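Local coordinates for protein N-alpha-acetyltransferase 35, NatC auxiliary subunit (Saccharomyces cerevisiae, PDB 6YGA) that serves as the auxiliary subunit of the heterotrimeric NatC N-terminal acetyltransferase, which acetylates the N-terminal methionine of L-A virus Gag protein, at residues V307-I310 / L311-D314; E321-Q324 / F325-F329. All coordinates share one frame; numbering follows the deposited sequence.

Contact 1. Residues V307-I310 / L311-D314; sequences VKTI and LLVD
Leu311 N donates to Val307 O at 3.2 Å, an i to i-4 bond of the alpha-helical kind. The next bond changes step. Leu312 N reaches Thr309 O, three residues back, at 3.2 Å. It comes from above that carbonyl plane, 66° out of it, and so not on a lone pair. Val313 N then makes a weak bond to Ile310 O, again three residues back. Asp314 N follows in the same step with Leu311 O. The shift from i-4 to i-3 partners marks an alpha helix tightening into a 3-10 turn, and 313-314 is a 3-10 segment.

The side chains meet the preceding turn mainly at its carbonyl oxygens. Leu311 CG packs 3.4 Å from Val307 O, beside the backbone bond to the same oxygen. Leu312 CG faces two carbonyl oxygens of the preceding turn, 3.6 Å from Lys308 O and 3.7 Å from Thr309 O. Val313 CG1 stands between its own backbone N and carbonyl carbon (chi1 76°). This brings the methyl to 3.3 Å from Ile310 O.

Lys308 NZ forms a salt bridge with Asp248, Asp314 OD1 one with Lys357, and Thr309 OG1 bonds to Asn305 O one turn earlier.

The turn closes helix 298-311 and leads toward helix 319-328. Val307 and Leu311 rest on Leu247 of helix 245-260 and on His236 of helix 235-238. Ile310 packs against Ala339 and Phe343 of helix 337-347.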
loop_
_atom_site.group_PDB
_atom_site.type_symbol
_atom_site.label_atom_id
_atom_site.label_comp_id
_atom_site.label_asym_id
_atom_site.label_seq_id
_atom_site.Cartn_x
_atom_site.Cartn_y
_atom_site.Cartn_z
ATOM N N VAL B 307 -13.539 -5.825 -12.871
ATOM C CA VAL B 307 -13.748 -4.830 -13.917
ATOM C C VAL B 307 -15.234 -4.688 -14.227
ATOM O O VAL B 307 -15.731 -3.577 -14.443
ATOM C CB VAL B 307 -12.932 -5.196 -15.170
ATOM C CG1 VAL B 307 -13.320 -4.311 -16.347
ATOM C CG2 VAL B 307 -11.440 -5.075 -14.885
ATOM N N LYS B 308 -15.967 -5.806 -14.242
ATOM C CA LYS B 308 -17.412 -5.741 -14.452
ATOM C C LYS B 308 -18.086 -4.888 -13.385
ATOM O O LYS B 308 -19.040 -4.158 -13.674
ATOM C CB LYS B 308 -18.010 -7.148 -14.468
ATOM C CG LYS B 308 -17.710 -7.936 -15.734
ATOM C CD LYS B 308 -18.272 -9.348 -15.666
ATOM C CE LYS B 308 -19.789 -9.336 -15.612
ATOM N NZ LYS B 308 -20.359 -10.714 -15.565
ATOM N N THR B 309 -17.599 -4.966 -12.145
ATOM C CA THR B 309 -18.160 -4.141 -11.080
ATOM C C THR B 309 -17.898 -2.661 -11.338
ATOM O O THR B 309 -18.737 -1.811 -11.019
ATOM C CB THR B 309 -17.585 -4.568 -9.729
ATOM O OG1 THR B 309 -17.815 -5.970 -9.540
ATOM C CG2 THR B 309 -18.249 -3.806 -8.589
ATOM N N ILE B 310 -16.744 -2.340 -11.929
ATOM C CA ILE B 310 -16.405 -0.947 -12.212
ATOM C C ILE B 310 -17.406 -0.338 -13.184
ATOM O O ILE B 310 -17.860 0.798 -13.001
ATOM C CB ILE B 310 -14.966 -0.851 -12.755
ATOM C CG1 ILE B 310 -13.969 -1.333 -11.703
ATOM C CG2 ILE B 310 -14.653 0.569 -13.219
ATOM C CD1 ILE B 310 -14.169 -0.712 -10.343
ATOM N N LEU B 311 -17.769 -1.085 -14.228
ATOM C CA LEU B 311 -18.666 -0.565 -15.253
ATOM C C LEU B 311 -20.075 -0.308 -14.735
ATOM O O LEU B 311 -20.844 0.388 -15.404
ATOM C CB LEU B 311 -18.718 -1.535 -16.434
ATOM C CG LEU B 311 -17.354 -2.000 -16.943
ATOM C CD1 LEU B 311 -17.505 -3.089 -17.997
ATOM C CD2 LEU B 311 -16.558 -0.820 -17.485
ATOM N N LEU B 312 -20.434 -0.853 -13.568
ATOM C CA LEU B 312 -21.790 -0.676 -13.053
ATOM C C LEU B 312 -22.067 0.772 -12.674
ATOM O O LEU B 312 -23.226 1.204 -12.697
ATOM C CB LEU B 312 -22.027 -1.578 -11.841
ATOM C CG LEU B 312 -22.047 -3.092 -12.058
ATOM C CD1 LEU B 312 -22.174 -3.830 -10.729
ATOM C CD2 LEU B 312 -23.175 -3.482 -12.999
ATOM N N VAL B 313 -21.026 1.530 -12.321
ATOM C CA VAL B 313 -21.230 2.902 -11.876
ATOM C C VAL B 313 -21.757 3.782 -13.002
ATOM O O VAL B 313 -22.299 4.860 -12.738
ATOM C CB VAL B 313 -19.926 3.477 -11.295
ATOM C CG1 VAL B 313 -18.956 3.837 -12.410
ATOM C CG2 VAL B 313 -20.220 4.681 -10.411
ATOM N N ASP B 314 -21.623 3.342 -14.256
ATOM C CA ASP B 314 -22.160 4.115 -15.370
ATOM C C ASP B 314 -23.683 4.176 -15.328
ATOM O O ASP B 314 -24.281 5.112 -15.871
ATOM C CB ASP B 314 -21.675 3.519 -16.693
ATOM C CG ASP B 314 -22.120 4.323 -17.895
ATOM O OD1 ASP B 314 -21.710 5.498 -18.014
ATOM O OD2 ASP B 314 -22.875 3.778 -18.726
#

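Contact 2. Residues E321-Q324 / F325-F329; sequences ETYQ and FAKFF
The CB of Phe325 rests against carbonyl oxygens of the turn before it, 3.3 Å from Glu321 O and 3.4 Å from Thr322 O. Phe325 N bonds to Glu321 O at 3.0 Å. Ala326 N bonds to Thr322 O at 2.9 Å and 161°, straighter than the preceding bond. The small Ala326 side chain packs on Trp398, Tyr399 and Cys402 of helix 386-402. These i to i-4 bonds belong to helix 319-328, one of many helices in the TPR-like region of this subunit. Lys327 N bonds to Tyr323 O, with a weak second bond to Gln324 O. Its side chain runs alongside Tyr323, and CG lies over one ring face near the rim, 4.0 Å from CE2. Tyr323 also meets the ring of Trp398, with the planes nearly parallel. Phe328 N makes a weak bond to Gln324 O. The Phe328 ring turns its edge to that oxygen, with CD2 3.2 Å from Gln324 O. Gln324 is bent at chi2 (-79°), and its OE1 comes 3.5 Å from Phe328 CE2. The amide and ring planes are 55° apart, and NE2 bonds to Thr662 O. Phe329 N reaches back to Phe325 O, and Phe329 CB lies over one face of the Phe325 ring, toward its rim.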
loop_
_atom_site.group_PDB
_atom_site.type_symbol
_atom_site.label_atom_id
_atom_site.label_comp_id
_atom_site.label_asym_id
_atom_site.label_seq_id
_atom_site.Cartn_x
_atom_site.Cartn_y
_atom_site.Cartn_z
ATOM N N GLU B 321 -26.231 7.365 -5.571
ATOM C CA GLU B 321 -25.889 6.051 -6.106
ATOM C C GLU B 321 -24.393 5.934 -6.382
ATOM O O GLU B 321 -23.800 4.874 -6.154
ATOM C CB GLU B 321 -26.711 5.768 -7.364
ATOM C CG GLU B 321 -28.167 5.422 -7.060
ATOM C CD GLU B 321 -28.991 5.156 -8.306
ATOM O OE1 GLU B 321 -28.497 5.441 -9.417
ATOM O OE2 GLU B 321 -30.132 4.661 -8.176
ATOM N N THR B 322 -23.762 7.010 -6.868
ATOM C CA THR B 322 -22.307 7.001 -7.009
ATOM C C THR B 322 -21.625 6.999 -5.646
ATOM O O THR B 322 -20.627 6.297 -5.447
ATOM C CB THR B 322 -21.834 8.206 -7.827
ATOM O OG1 THR B 322 -22.253 9.419 -7.187
ATOM C CG2 THR B 322 -22.392 8.156 -9.236
ATOM N N TYR B 323 -22.149 7.782 -4.700
ATOM C CA TYR B 323 -21.546 7.863 -3.374
ATOM C C TYR B 323 -21.526 6.496 -2.697
ATOM O O TYR B 323 -20.491 6.063 -2.176
ATOM C CB TYR B 323 -22.307 8.892 -2.533
ATOM C CG TYR B 323 -21.858 9.032 -1.094
ATOM C CD1 TYR B 323 -20.826 9.896 -0.745
ATOM C CD2 TYR B 323 -22.489 8.324 -0.083
ATOM C CE1 TYR B 323 -20.424 10.032 0.573
ATOM C CE2 TYR B 323 -22.096 8.453 1.234
ATOM C CZ TYR B 323 -21.064 9.308 1.558
ATOM O OH TYR B 323 -20.676 9.431 2.872
ATOM N N GLN B 324 -22.659 5.791 -2.720
ATOM C CA GLN B 324 -22.720 4.461 -2.116
ATOM C C GLN B 324 -21.933 3.436 -2.922
ATOM O O GLN B 324 -21.431 2.458 -2.353
ATOM C CB GLN B 324 -24.176 4.021 -1.964
ATOM C CG GLN B 324 -24.981 4.863 -0.980
ATOM C CD GLN B 324 -24.715 4.498 0.473
ATOM O OE1 GLN B 324 -23.566 4.344 0.890
ATOM N NE2 GLN B 324 -25.783 4.355 1.249
ATOM N N PHE B 325 -21.814 3.630 -4.238
ATOM C CA PHE B 325 -20.942 2.760 -5.020
ATOM C C PHE B 325 -19.496 2.902 -4.567
ATOM O O PHE B 325 -18.788 1.902 -4.402
ATOM C CB PHE B 325 -21.072 3.068 -6.513
ATOM C CG PHE B 325 -20.187 2.215 -7.389
ATOM C CD1 PHE B 325 -18.888 2.609 -7.683
ATOM C CD2 PHE B 325 -20.654 1.022 -7.921
ATOM C CE1 PHE B 325 -18.073 1.828 -8.483
ATOM C CE2 PHE B 325 -19.843 0.239 -8.725
ATOM C CZ PHE B 325 -18.551 0.641 -9.005
ATOM N N ALA B 326 -19.042 4.139 -4.351
ATOM C CA ALA B 326 -17.683 4.348 -3.864
ATOM C C ALA B 326 -17.497 3.803 -2.454
ATOM O O ALA B 326 -16.391 3.389 -2.094
ATOM C CB ALA B 326 -17.329 5.833 -3.905
ATOM N N LYS B 327 -18.556 3.795 -1.643
ATOM C CA LYS B 327 -18.412 3.348 -0.262
ATOM C C LYS B 327 -18.308 1.833 -0.164
ATOM O O LYS B 327 -17.750 1.319 0.811
ATOM C CB LYS B 327 -19.584 3.847 0.585
ATOM C CG LYS B 327 -19.542 5.334 0.879
ATOM C CD LYS B 327 -18.782 5.637 2.164
ATOM C CE LYS B 327 -19.568 5.184 3.388
ATOM N NZ LYS B 327 -18.907 5.552 4.673
ATOM N N PHE B 328 -18.825 1.104 -1.155
ATOM C CA PHE B 328 -18.969 -0.339 -1.043
ATOM C C PHE B 328 -18.226 -1.151 -2.098
ATOM O O PHE B 328 -17.960 -2.331 -1.850
ATOM C CB PHE B 328 -20.454 -0.734 -1.097
ATOM C CG PHE B 328 -21.212 -0.439 0.169
ATOM C CD1 PHE B 328 -21.189 -1.333 1.228
ATOM C CD2 PHE B 328 -21.956 0.724 0.297
ATOM C CE1 PHE B 328 -21.890 -1.072 2.395
ATOM C CE2 PHE B 328 -22.660 0.992 1.462
ATOM C CZ PHE B 328 -22.626 0.092 2.512
ATOM N N PHE B 329 -17.884 -0.573 -3.254
ATOM C CA PHE B 329 -17.341 -1.401 -4.331
ATOM C C PHE B 329 -15.978 -1.974 -3.975
ATOM O O PHE B 329 -15.605 -3.040 -4.476
ATOM C CB PHE B 329 -17.260 -0.603 -5.636
ATOM C CG PHE B 329 -15.921 0.040 -5.882
ATOM C CD1 PHE B 329 -15.581 1.220 -5.244
ATOM C CD2 PHE B 329 -15.011 -0.525 -6.767
ATOM C CE1 PHE B 329 -14.353 1.822 -5.470
ATOM C CE2 PHE B 329 -13.780 0.070 -6.997
ATOM C CZ PHE B 329 -13.451 1.247 -6.349
#

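Overall arrangement
Contact 1 comes first along the chain, at the end of helix 298-311. Contact 2 follows on helix 319-328, the next helix. Their centres lie 11 Å apart, and the two contacts touch. Phe325 CZ is 3.2 Å from Thr309 O, and Phe325 CD1 is 3.7 Å from Val313 CG2. Ile310 CD1 packs 3.5 Å from Phe329 CE2. Phe325 and Phe329 thus pack the second segment of contact 2 against the end of helix 298-311 and the turn after it. Phe343 of helix 337-347 meets both Ile310 and Phe329. Packing between the two contacts therefore joins successive helices of the TPR-like region, and neither contact is touched by another subunit of the complex.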